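Local coordinates for putative endonuclease/exonuclease/phosphatase family protein (Bacteroides vulgatus ATCC 8482, PDB 3G6S) that probably cleaves phosphodiester bonds in nucleic acids, as a putative nuclease of the endonuclease/exonuclease/phosphatase family with a DNase I-like fold, at residues A[8-12]-A[248-253]; A[130-134]-A[162-168]; A[205-209]-A[220-224]. All blocks are in the same frame, centred on the assembly; numbering follows the deposited sequence.

Interaction 1. Residues A[8-12]-A[248-253]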
ATOM      1  N   THR A   8      -0.926   4.912  -0.825  1.00 20.69           N
ATOM      2  CA  THR A   8      -0.681   3.793   0.075  1.00 12.14           C
ATOM      3  C   THR A   8      -1.055   4.300   1.463  1.00 16.50           C
ATOM      4  O   THR A   8      -0.663   5.406   1.849  1.00 19.45           O
ATOM      5  CB  THR A   8       0.803   3.339   0.071  1.00 24.97           C
ATOM      6  OG1 THR A   8       0.969   2.253   0.996  1.00 28.29           O
ATOM      7  CG2 THR A   8       1.733   4.485   0.477  1.00 15.83           C
ATOM      8  N   PHE A   9      -1.807   3.502   2.214  1.00 17.23           N
ATOM      9  CA  PHE A   9      -2.243   3.937   3.528  1.00 16.48           C
ATOM     10  C   PHE A   9      -2.541   2.819   4.529  1.00 20.80           C
ATOM     11  O   PHE A   9      -3.339   1.917   4.265  1.00 27.39           O
ATOM     12  CB  PHE A   9      -3.475   4.824   3.345  1.00 18.85           C
ATOM     13  CG  PHE A   9      -3.995   5.414   4.613  1.00 28.22           C
ATOM     14  CD1 PHE A   9      -3.120   5.921   5.566  1.00 32.76           C
ATOM     15  CD2 PHE A   9      -5.364   5.499   4.841  1.00 33.88           C
ATOM     16  CE1 PHE A   9      -3.597   6.506   6.738  1.00 49.47           C
ATOM     17  CE2 PHE A   9      -5.860   6.082   6.009  1.00 44.82           C
ATOM     18  CZ  PHE A   9      -4.978   6.590   6.961  1.00 50.38           C
ATOM     19  N   ASN A  10      -1.877   2.883   5.678  1.00 26.87           N
ATOM     20  CA  ASN A  10      -2.074   1.912   6.757  1.00 27.91           C
ATOM     21  C   ASN A  10      -3.185   2.537   7.604  1.00 27.12           C
ATOM     22  O   ASN A  10      -3.018   3.628   8.146  1.00 25.36           O
ATOM     23  CB  ASN A  10      -0.791   1.777   7.597  1.00 23.67           C
ATOM     24  CG  ASN A  10      -0.890   0.675   8.659  1.00 31.80           C
ATOM     25  OD1 ASN A  10      -1.945   0.459   9.263  1.00 29.24           O
ATOM     26  ND2 ASN A  10       0.222  -0.003   8.907  1.00 23.35           N
ATOM     27  N   ILE A  11      -4.314   1.853   7.728  1.00 26.82           N
ATOM     28  CA  ILE A  11      -5.420   2.411   8.481  1.00 23.61           C
ATOM     29  C   ILE A  11      -5.484   2.030   9.956  1.00 30.18           C
ATOM     30  O   ILE A  11      -6.377   2.484  10.665  1.00 37.05           O
ATOM     31  CB  ILE A  11      -6.752   2.039   7.824  1.00 24.72           C
ATOM     32  CG1 ILE A  11      -6.957   0.532   7.862  1.00 19.98           C
ATOM     33  CG2 ILE A  11      -6.757   2.504   6.374  1.00 24.30           C
ATOM     34  CD1 ILE A  11      -8.313   0.114   7.379  1.00 23.69           C
ATOM     35  N   ARG A  12      -4.540   1.213  10.423  1.00 32.62           N
ATOM     36  CA  ARG A  12      -4.523   0.764  11.821  1.00 36.40           C
ATOM     37  C   ARG A  12      -5.712  -0.163  12.070  1.00 36.06           C
ATOM     38  O   ARG A  12      -6.854   0.290  12.120  1.00 37.07           O
ATOM     39  CB  ARG A  12      -4.603   1.960  12.771  1.00 28.34           C
ATOM     40  CG  ARG A  12      -4.803   1.573  14.220  1.00 37.03           C
ATOM     41  CD  ARG A  12      -3.609   0.843  14.787  1.00 25.97           C
ATOM     42  NE  ARG A  12      -3.924   0.303  16.104  1.00 45.20           N
ATOM     43  CZ  ARG A  12      -3.073  -0.368  16.874  1.00 40.24           C
ATOM     44  NH1 ARG A  12      -1.831  -0.589  16.466  1.00 44.89           N
ATOM     45  NH2 ARG A  12      -3.468  -0.826  18.053  1.00 40.35           N
ATOM     46  N   LEU A 248      -6.831  10.413  11.396  1.00 44.81           N
ATOM     47  CA  LEU A 248      -7.273   9.363  10.478  1.00 42.13           C
ATOM     48  C   LEU A 248      -6.713   7.997  10.863  1.00 39.25           C
ATOM     49  O   LEU A 248      -7.399   6.973  10.774  1.00 37.01           O
ATOM     50  CB  LEU A 248      -6.837   9.678   9.040  1.00 41.61           C
ATOM     51  CG  LEU A 248      -7.744  10.482   8.102  1.00 48.73           C
ATOM     52  CD1 LEU A 248      -8.186  11.776   8.756  1.00 60.49           C
ATOM     53  CD2 LEU A 248      -6.977  10.775   6.820  1.00 49.87           C
ATOM     54  N   SER A 249      -5.468   7.989  11.317  1.00 30.88           N
ATOM     55  CA  SER A 249      -4.807   6.743  11.656  1.00 28.76           C
ATOM     56  C   SER A 249      -3.507   7.066  12.365  1.00 21.80           C
ATOM     57  O   SER A 249      -3.167   8.231  12.496  1.00 32.09           O
ATOM     58  CB  SER A 249      -4.549   5.971  10.352  1.00 24.58           C
ATOM     59  OG  SER A 249      -3.377   5.194  10.416  1.00 17.62           O
ATOM     60  N   ASP A 250      -2.794   6.052  12.845  1.00 23.23           N
ATOM     61  CA  ASP A 250      -1.515   6.318  13.488  1.00 30.81           C
ATOM     62  C   ASP A 250      -0.481   6.570  12.387  1.00 33.11           C
ATOM     63  O   ASP A 250       0.638   7.004  12.656  1.00 36.59           O
ATOM     64  CB  ASP A 250      -1.072   5.152  14.384  1.00 35.12           C
ATOM     65  CG  ASP A 250      -1.198   3.811  13.709  1.00 43.14           C
ATOM     66  OD1 ASP A 250      -1.197   3.766  12.459  1.00 57.74           O
ATOM     67  OD2 ASP A 250      -1.291   2.792  14.430  1.00 52.82           O
ATOM     68  N   HIS A 251      -0.872   6.293  11.146  1.00 29.47           N
ATOM     69  CA  HIS A 251      -0.014   6.515   9.990  1.00 29.17           C
ATOM     70  C   HIS A 251      -0.528   7.673   9.136  1.00 26.36           C
ATOM     71  O   HIS A 251      -1.685   8.086   9.250  1.00 29.10           O
ATOM     72  CB  HIS A 251       0.038   5.280   9.092  1.00 29.06           C
ATOM     73  CG  HIS A 251       0.956   4.203   9.571  1.00 37.97           C
ATOM     74  ND1 HIS A 251       0.626   3.338  10.591  1.00 41.98           N
ATOM     75  CD2 HIS A 251       2.175   3.816   9.128  1.00 38.86           C
ATOM     76  CE1 HIS A 251       1.600   2.460  10.753  1.00 42.66           C
ATOM     77  NE2 HIS A 251       2.551   2.727   9.877  1.00 43.61           N
ATOM     78  N   ASN A 252       0.351   8.192   8.284  1.00 23.77           N
ATOM     79  CA  ASN A 252      -0.005   9.253   7.357  1.00 18.45           C
ATOM     80  C   ASN A 252      -0.005   8.637   5.955  1.00 21.98           C
ATOM     81  O   ASN A 252       0.920   7.932   5.577  1.00 24.34           O
ATOM     82  CB  ASN A 252       1.008  10.399   7.400  1.00 19.84           C
ATOM     83  CG  ASN A 252       0.682  11.437   8.472  1.00 37.10           C
ATOM     84  OD1 ASN A 252      -0.448  11.504   8.977  1.00 28.81           O
ATOM     85  ND2 ASN A 252       1.667  12.267   8.808  1.00 13.89           N
ATOM     86  N   PRO A 253      -1.054   8.878   5.167  1.00 24.28           N
ATOM     87  CA  PRO A 253      -1.115   8.324   3.810  1.00 24.25           C
ATOM     88  C   PRO A 253      -0.128   9.043   2.895  1.00 26.93           C
ATOM     89  O   PRO A 253       0.238  10.197   3.147  1.00 22.18           O
ATOM     90  CB  PRO A 253      -2.557   8.593   3.401  1.00 18.37           C
ATOM     91  CG  PRO A 253      -2.811   9.928   4.065  1.00 34.20           C
ATOM     92  CD  PRO A 253      -2.223   9.728   5.443  1.00 20.59           C
TER

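Interaction 2. Residues A[130-134]-A[162-168]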
ATOM      1  N   LYS A 130      -4.796   1.306 -21.454  1.00 21.33           N
ATOM      2  CA  LYS A 130      -3.490   1.065 -20.856  1.00 24.54           C
ATOM      3  C   LYS A 130      -3.506  -0.014 -19.783  1.00 21.90           C
ATOM      4  O   LYS A 130      -4.363  -0.012 -18.892  1.00 20.52           O
ATOM      5  CB  LYS A 130      -2.925   2.352 -20.256  1.00 24.23           C
ATOM      6  CG  LYS A 130      -1.510   2.202 -19.735  1.00 26.69           C
ATOM      7  CD  LYS A 130      -0.519   1.894 -20.847  1.00 19.11           C
ATOM      8  CE  LYS A 130       0.908   1.896 -20.303  1.00 38.73           C
ATOM      9  NZ  LYS A 130       1.953   1.583 -21.331  1.00 33.62           N
ATOM     10  N   ILE A 131      -2.548  -0.931 -19.887  1.00 19.59           N
ATOM     11  CA  ILE A 131      -2.397  -2.033 -18.944  1.00 17.23           C
ATOM     12  C   ILE A 131      -1.264  -1.733 -17.969  1.00 19.16           C
ATOM     13  O   ILE A 131      -0.208  -1.238 -18.356  1.00 21.19           O
ATOM     14  CB  ILE A 131      -2.092  -3.367 -19.674  1.00 15.35           C
ATOM     15  CG1 ILE A 131      -3.370  -3.940 -20.276  1.00 12.52           C
ATOM     16  CG2 ILE A 131      -1.506  -4.374 -18.715  1.00  9.08           C
ATOM     17  CD1 ILE A 131      -3.825  -3.205 -21.489  1.00 34.40           C
ATOM     18  N   PHE A 132      -1.505  -2.014 -16.697  1.00 21.27           N
ATOM     19  CA  PHE A 132      -0.500  -1.799 -15.674  1.00 25.56           C
ATOM     20  C   PHE A 132      -0.771  -2.690 -14.491  1.00 25.37           C
ATOM     21  O   PHE A 132      -1.808  -3.337 -14.418  1.00 24.31           O
ATOM     22  CB  PHE A 132      -0.463  -0.343 -15.215  1.00 21.59           C
ATOM     23  CG  PHE A 132      -1.772   0.180 -14.708  1.00 29.21           C
ATOM     24  CD1 PHE A 132      -2.744   0.640 -15.597  1.00 25.98           C
ATOM     25  CD2 PHE A 132      -2.008   0.289 -13.338  1.00 19.71           C
ATOM     26  CE1 PHE A 132      -3.927   1.220 -15.128  1.00 26.18           C
ATOM     27  CE2 PHE A 132      -3.187   0.865 -12.860  1.00 23.63           C
ATOM     28  CZ  PHE A 132      -4.152   1.335 -13.756  1.00 21.15           C
HETATM   29  N   MSE A 133       0.162  -2.732 -13.558  1.00 23.48           N
HETATM   30  CA  MSE A 133      -0.045  -3.581 -12.416  1.00 23.98           C
HETATM   31  C   MSE A 133       0.126  -2.851 -11.106  1.00 28.23           C
HETATM   32  O   MSE A 133       0.927  -1.923 -10.983  1.00 31.94           O
HETATM   33  CB  MSE A 133       0.909  -4.762 -12.475  1.00 28.84           C
HETATM   34  CG  MSE A 133       0.762  -5.715 -11.319  1.00 44.42           C
HETATM   35 SE   MSE A 133       2.115  -7.057 -11.398  1.00 62.48          SE
HETATM   36  CE  MSE A 133       1.123  -8.487 -10.581  1.00 63.34           C
ATOM     37  N   ALA A 134      -0.649  -3.282 -10.127  1.00 21.80           N
ATOM     38  CA  ALA A 134      -0.590  -2.704  -8.804  1.00 19.94           C
ATOM     39  C   ALA A 134      -0.315  -3.830  -7.825  1.00 23.52           C
ATOM     40  O   ALA A 134      -0.933  -4.897  -7.891  1.00 19.65           O
ATOM     41  CB  ALA A 134      -1.906  -2.029  -8.464  1.00 17.13           C
ATOM     42  N   VAL A 162       3.198  -8.973 -15.311  1.00 29.26           N
ATOM     43  CA  VAL A 162       3.110  -7.892 -16.284  1.00 30.81           C
ATOM     44  C   VAL A 162       4.403  -7.632 -17.058  1.00 29.81           C
ATOM     45  O   VAL A 162       4.454  -6.749 -17.914  1.00 33.14           O
ATOM     46  CB  VAL A 162       2.625  -6.576 -15.592  1.00 28.76           C
ATOM     47  CG1 VAL A 162       3.816  -5.793 -15.017  1.00 26.55           C
ATOM     48  CG2 VAL A 162       1.845  -5.737 -16.572  1.00 34.80           C
ATOM     49  N   GLY A 163       5.444  -8.397 -16.758  1.00 25.72           N
ATOM     50  CA  GLY A 163       6.700  -8.226 -17.466  1.00 25.26           C
ATOM     51  C   GLY A 163       7.335  -6.864 -17.284  1.00 30.47           C
ATOM     52  O   GLY A 163       7.635  -6.461 -16.162  1.00 37.62           O
ATOM     53  N   GLU A 164       7.540  -6.152 -18.388  1.00 31.18           N
ATOM     54  CA  GLU A 164       8.148  -4.824 -18.348  1.00 37.47           C
ATOM     55  C   GLU A 164       7.146  -3.677 -18.468  1.00 34.99           C
ATOM     56  O   GLU A 164       7.526  -2.528 -18.698  1.00 31.11           O
ATOM     57  CB  GLU A 164       9.198  -4.706 -19.449  1.00 38.25           C
ATOM     58  CG  GLU A 164       8.735  -5.237 -20.789  1.00 63.51           C
ATOM     59  CD  GLU A 164       9.756  -5.010 -21.887  1.00 78.41           C
ATOM     60  OE1 GLU A 164      10.951  -5.316 -21.660  1.00 78.83           O
ATOM     61  OE2 GLU A 164       9.359  -4.537 -22.980  1.00 82.77           O
ATOM     62  N   ARG A 165       5.867  -4.001 -18.318  1.00 31.47           N
ATOM     63  CA  ARG A 165       4.806  -3.005 -18.386  1.00 27.17           C
ATOM     64  C   ARG A 165       4.723  -2.289 -17.030  1.00 31.31           C
ATOM     65  O   ARG A 165       5.143  -2.834 -16.001  1.00 22.97           O
ATOM     66  CB  ARG A 165       3.480  -3.686 -18.737  1.00 26.97           C
ATOM     67  CG  ARG A 165       3.397  -4.128 -20.200  1.00 25.54           C
ATOM     68  CD  ARG A 165       2.178  -4.998 -20.484  1.00 28.78           C
ATOM     69  NE  ARG A 165       2.351  -6.337 -19.934  1.00 30.95           N
ATOM     70  CZ  ARG A 165       1.443  -7.307 -19.997  1.00 25.87           C
ATOM     71  NH1 ARG A 165       0.266  -7.096 -20.590  1.00 18.57           N
ATOM     72  NH2 ARG A 165       1.727  -8.496 -19.470  1.00 19.07           N
ATOM     73  N   PRO A 166       4.185  -1.056 -17.014  1.00 27.99           N
ATOM     74  CA  PRO A 166       4.053  -0.252 -15.796  1.00 26.70           C
ATOM     75  C   PRO A 166       3.500  -1.025 -14.597  1.00 24.80           C
ATOM     76  O   PRO A 166       2.516  -1.768 -14.704  1.00 21.06           O
ATOM     77  CB  PRO A 166       3.129   0.885 -16.231  1.00 21.54           C
ATOM     78  CG  PRO A 166       3.451   1.041 -17.661  1.00 24.92           C
ATOM     79  CD  PRO A 166       3.515  -0.388 -18.141  1.00 25.83           C
ATOM     80  N   ALA A 167       4.151  -0.830 -13.456  1.00 20.96           N
ATOM     81  CA  ALA A 167       3.777  -1.481 -12.208  1.00 16.74           C
ATOM     82  C   ALA A 167       4.067  -0.554 -11.039  1.00 16.43           C
ATOM     83  O   ALA A 167       5.054   0.181 -11.038  1.00 17.38           O
ATOM     84  CB  ALA A 167       4.555  -2.773 -12.044  1.00 13.32           C
ATOM     85  N   VAL A 168       3.203  -0.592 -10.039  1.00 21.84           N
ATOM     86  CA  VAL A 168       3.392   0.248  -8.877  1.00 22.61           C
ATOM     87  C   VAL A 168       3.195  -0.589  -7.629  1.00 26.91           C
ATOM     88  O   VAL A 168       2.199  -1.309  -7.486  1.00 24.51           O
ATOM     89  CB  VAL A 168       2.404   1.421  -8.873  1.00 21.31           C
ATOM     90  CG1 VAL A 168       2.677   2.321  -7.685  1.00 17.28           C
ATOM     91  CG2 VAL A 168       2.532   2.191 -10.184  1.00 23.49           C
TER

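Interaction 3. Residues A[205-209]-A[220-224]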
ATOM      1  N   VAL A 205       4.306  16.618   4.959  1.00 24.21           N
ATOM      2  CA  VAL A 205       5.344  16.229   5.907  1.00 21.98           C
ATOM      3  C   VAL A 205       6.230  15.134   5.305  1.00 27.51           C
ATOM      4  O   VAL A 205       5.886  14.557   4.272  1.00 27.52           O
ATOM      5  CB  VAL A 205       4.691  15.734   7.220  1.00 28.59           C
ATOM      6  CG1 VAL A 205       3.965  16.891   7.898  1.00 15.76           C
ATOM      7  CG2 VAL A 205       3.683  14.614   6.926  1.00 20.73           C
ATOM      8  N   ASP A 206       7.367  14.850   5.940  1.00 29.84           N
ATOM      9  CA  ASP A 206       8.290  13.831   5.431  1.00 36.17           C
ATOM     10  C   ASP A 206       8.324  12.537   6.244  1.00 28.29           C
ATOM     11  O   ASP A 206       9.222  11.713   6.076  1.00 30.84           O
ATOM     12  CB  ASP A 206       9.715  14.403   5.311  1.00 38.58           C
ATOM     13  CG  ASP A 206      10.209  15.030   6.602  1.00 51.57           C
ATOM     14  OD1 ASP A 206      10.007  14.430   7.682  1.00 57.47           O
ATOM     15  OD2 ASP A 206      10.819  16.122   6.539  1.00 56.24           O
ATOM     16  N   TYR A 207       7.345  12.362   7.126  1.00 35.00           N
ATOM     17  CA  TYR A 207       7.257  11.152   7.940  1.00 27.89           C
ATOM     18  C   TYR A 207       5.867  10.555   7.749  1.00 28.21           C
ATOM     19  O   TYR A 207       4.921  11.272   7.424  1.00 28.73           O
ATOM     20  CB  TYR A 207       7.499  11.472   9.418  1.00 34.64           C
ATOM     21  CG  TYR A 207       6.579  12.529   9.986  1.00 33.09           C
ATOM     22  CD1 TYR A 207       6.840  13.885   9.792  1.00 32.02           C
ATOM     23  CD2 TYR A 207       5.445  12.171  10.721  1.00 31.31           C
ATOM     24  CE1 TYR A 207       5.996  14.860  10.321  1.00 32.68           C
ATOM     25  CE2 TYR A 207       4.599  13.139  11.251  1.00 30.26           C
ATOM     26  CZ  TYR A 207       4.883  14.479  11.046  1.00 27.90           C
ATOM     27  OH  TYR A 207       4.056  15.443  11.563  1.00 33.16           O
ATOM     28  N   THR A 208       5.750   9.250   7.971  1.00 23.00           N
ATOM     29  CA  THR A 208       4.491   8.547   7.777  1.00 27.34           C
ATOM     30  C   THR A 208       3.948   7.833   9.025  1.00 30.60           C
ATOM     31  O   THR A 208       2.863   7.242   9.000  1.00 39.20           O
ATOM     32  CB  THR A 208       4.640   7.525   6.604  1.00 32.11           C
ATOM     33  OG1 THR A 208       3.396   6.853   6.364  1.00 54.98           O
ATOM     34  CG2 THR A 208       5.689   6.491   6.934  1.00 26.35           C
ATOM     35  N   PHE A 209       4.697   7.875  10.118  1.00 29.62           N
ATOM     36  CA  PHE A 209       4.238   7.253  11.353  1.00 26.57           C
ATOM     37  C   PHE A 209       4.416   8.215  12.523  1.00 21.75           C
ATOM     38  O   PHE A 209       5.496   8.750  12.730  1.00 36.49           O
ATOM     39  CB  PHE A 209       5.004   5.965  11.625  1.00 32.77           C
ATOM     40  CG  PHE A 209       4.478   5.197  12.797  1.00 31.81           C
ATOM     41  CD1 PHE A 209       3.200   4.638  12.757  1.00 28.60           C
ATOM     42  CD2 PHE A 209       5.245   5.059  13.953  1.00 28.07           C
ATOM     43  CE1 PHE A 209       2.686   3.953  13.857  1.00 35.17           C
ATOM     44  CE2 PHE A 209       4.752   4.378  15.064  1.00 36.53           C
ATOM     45  CZ  PHE A 209       3.466   3.819  15.022  1.00 34.83           C
ATOM     46  N   CYS A 220       9.816  11.400  14.059  1.00 39.96           N
ATOM     47  CA  CYS A 220       9.009  10.499  13.248  1.00 38.29           C
ATOM     48  C   CYS A 220       9.780  10.012  12.023  1.00 37.77           C
ATOM     49  O   CYS A 220      10.620  10.725  11.467  1.00 39.37           O
ATOM     50  CB  CYS A 220       7.726  11.192  12.808  1.00 39.66           C
ATOM     51  SG  CYS A 220       6.552  11.502  14.129  1.00 37.55           S
ATOM     52  N   GLU A 221       9.482   8.788  11.610  1.00 28.93           N
ATOM     53  CA  GLU A 221      10.147   8.203  10.464  1.00 28.48           C
ATOM     54  C   GLU A 221       9.168   7.877   9.352  1.00 33.51           C
ATOM     55  O   GLU A 221       7.951   7.799   9.565  1.00 30.72           O
ATOM     56  CB  GLU A 221      10.855   6.918  10.863  1.00 31.77           C
ATOM     57  CG  GLU A 221      11.663   7.009  12.134  1.00 42.77           C
ATOM     58  CD  GLU A 221      12.343   5.698  12.449  1.00 51.69           C
ATOM     59  OE1 GLU A 221      11.688   4.637  12.283  1.00 37.83           O
ATOM     60  OE2 GLU A 221      13.522   5.727  12.874  1.00 54.27           O
ATOM     61  N   LYS A 222       9.720   7.679   8.160  1.00 28.75           N
ATOM     62  CA  LYS A 222       8.936   7.328   6.985  1.00 24.78           C
ATOM     63  C   LYS A 222       9.139   5.836   6.756  1.00 19.25           C
ATOM     64  O   LYS A 222      10.243   5.406   6.443  1.00 27.90           O
ATOM     65  CB  LYS A 222       9.425   8.119   5.768  1.00 23.26           C
ATOM     66  CG  LYS A 222       8.782   7.701   4.460  1.00 24.75           C
ATOM     67  CD  LYS A 222       9.048   8.731   3.378  1.00 32.19           C
ATOM     68  CE  LYS A 222       8.096   8.560   2.191  1.00 31.95           C
ATOM     69  NZ  LYS A 222       8.295   7.263   1.482  1.00 34.81           N
ATOM     70  N   ILE A 223       8.084   5.048   6.927  1.00 16.92           N
ATOM     71  CA  ILE A 223       8.185   3.609   6.736  1.00 23.64           C
ATOM     72  C   ILE A 223       7.231   3.116   5.673  1.00 24.07           C
ATOM     73  O   ILE A 223       7.142   1.914   5.422  1.00 34.53           O
ATOM     74  CB  ILE A 223       7.903   2.840   8.032  1.00 26.00           C
ATOM     75  CG1 ILE A 223       6.489   3.140   8.522  1.00 26.38           C
ATOM     76  CG2 ILE A 223       8.929   3.238   9.087  1.00 30.24           C
ATOM     77  CD1 ILE A 223       6.139   2.463   9.826  1.00 34.78           C
ATOM     78  N   ASP A 224       6.509   4.042   5.053  1.00 22.78           N
ATOM     79  CA  ASP A 224       5.564   3.681   4.002  1.00 27.77           C
ATOM     80  C   ASP A 224       6.090   4.211   2.682  1.00 18.97           C
ATOM     81  O   ASP A 224       6.535   5.345   2.606  1.00 22.59           O
ATOM     82  CB  ASP A 224       4.179   4.253   4.330  1.00 27.57           C
ATOM     83  CG  ASP A 224       3.594   3.649   5.617  1.00 42.45           C
ATOM     84  OD1 ASP A 224       3.680   4.294   6.686  1.00 38.01           O
ATOM     85  OD2 ASP A 224       3.068   2.512   5.562  1.00 34.52           O
TER

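Interaction 1. Residues A[8-12]-A[248-253]
Ser-249 OG is gripped from two directions: it donates to Asn-10 O across the contact (2.8 Å) and accepts the backbone N-H of His-251 (OG to N 2.8 Å, nearly straight at 169°), the latter closing an ST turn. The other segment has an Asx turn, in which Arg-12 N donates to Asn-10 OD1 in the carbonyl plane. The Asn-10 amide lies almost flat on the His-251 ring, the planes 11° apart; with CG anti to the backbone N (chi1 -174°), the amide is swung over the imidazole. Asn-10 CB makes a CH-pi contact over the ring face, 3.7 Å from the His-251 centroid. The same imidazole is held by ND1, which donates to Asp-250 OD1 at 2.6 Å, meeting it from above the carboxylate plane. A leucine in place of His-251 would probably leave Asp-250 OD1 without this donor and the Asn-10 amide without a flat ring to lie on. Arg-12 passes Asp-250 at about a right angle: CD comes within 3.0 Å of OD2, but the salt bridge from NH1 is long (4.0 Å), and NE pairs with Asp-18. On the apolar flank, Phe-9 receives His-251 O in plane at its ring edge (CE1 to O 3.5 Å), while Pro-253 CG stands over one face. Asn-10 ND2 also bonds Glu-46 and Asp-172, a polar cluster consistent with the active-site region of DNase I-like enzymes. Strand 2-10 thus ends between strand 41-45 and the loop leading into strand 254-260, with helix 27-36 packing on Phe-9, Leu-248 and Pro-253.

Interaction 2. Residues A[130-134]-A[162-168]
Ile-131 meets the flat guanidinium of Arg-165 obliquely, CG2 standing 3.8 Å from NH1, and the two side chains run side by side in the same direction. A second flat group, the Val-162 peptide carbonyl, is approached on both faces: Arg-165 N reaches its oxygen from one and Arg-165 NE from the other, NE at 2.9 Å from Val-162 O. This double grip fixes the type II' turn 162-165 and holds the arginine alongside Ile-131. Pro-166 touches both neighbours of Ile-131. Its CG meets Lys-130 CE at 3.8 Å, the two side chains crossing at about a right angle after the lysine's bend at chi2 (64°), and its CB packs on Phe-132 CB at 3.9 Å. Where the strands pair, Met-133 (selenomethionine) binds through both backbone polar atoms: its N donates to Pro-166 O (2.8 Å), and its O accepts from Val-168 N (2.8 Å, 152° at the hydrogen). The Met-133 side chain slides past Val-162 in the opposite direction, CB to CB 4.0 Å, and also reaches Ile-161 of helix 144-161. Beyond Pro-166 and Val-168 lie Leu-260 and Leu-258 of strand 254-260. The register, Met-133 beside Ala-167 and Ala-134 beside Val-168, is parallel, and helix 144-161 connects the two adjacent strands: a beta-alpha-beta crossover within one of the two sheets of the DNase I-like fold.

Interaction 3. Residues A[205-209]-A[220-224]
Thr-208 N donates to Glu-221 O, joining the two arms of the long connection between strands 201-204 and 224-228 of the DNase I-like alpha/beta fold; the arms run at about a right angle and form no regular strand pair. Among the backbone bonds, that one is the sounder: N to O is 3.1 Å and the N-H...O angle 161°, although the donor sits above the carbonyl plane, 39° out of it. Phe-209 N adds a weak bond to the same oxygen at 3.3 Å, so Glu-221 O serves two successive amides.

Sulfur and aromatic contacts come next. Cys-220 packs beside Tyr-207 as a sulfur-aromatic pair, SG 4.2 Å from the ring centroid and oblique to it. The tyrosine CG is set between its backbone N and carbonyl carbon (chi1 56°), which turns the ring toward the cysteine and puts CD2 3.2 Å from Cys-220 CB. Within its own segment the ring carries Val-205 CG2 over one face and Asp-206 OD1 in plane at the edge; its hydroxyl bonds Glu-242.

Apolar packing is lighter. Phe-209 CB meets Ile-223 CD1 at 4.1 Å, while the phenylalanine ring leads away to pack against His-251.

Side-chain polar contacts gather at Asp-224. Lys-222, whose CB lies by Asp-206 O, turns its NZ back at chi4 to donate to Asp-224 O, in the carbonyl plane. Thr-208 and Asp-224 cross at about a right angle. The position of Thr-208 CG2 is doubtful, since it is modelled too close to the neighbouring backbone. Thr-208 OG1 lies 2.6 Å from Asp-224 OD1, but its single proton could serve Asn-252 O instead.

How the interactions relate
Interactions 1 and 3 lie on the same side of the chain's centre, 10 Å apart between centres, and touch directly: His-251 packs on Phe-209 and Asp-224, and Asn-252 N probably bonds Thr-208 O. Side-chain polar chemistry belongs mainly to interaction 1; interaction 3 joins loop arms by backbone bonds, with sulfur and aromatic contacts beside them. Interaction 2 sits on the opposite side, about 25 Å from interaction 1 between centres, and relies on parallel backbone pairing and apolar packing. Interactions 1 and 2 are buried, interaction 3 only partly. Strand 254-260 connects interactions 1 and 2, entered from 248-253 and packing through Leu-258 and Leu-260 on interaction 2. Interaction 1 closes a loop containing both others.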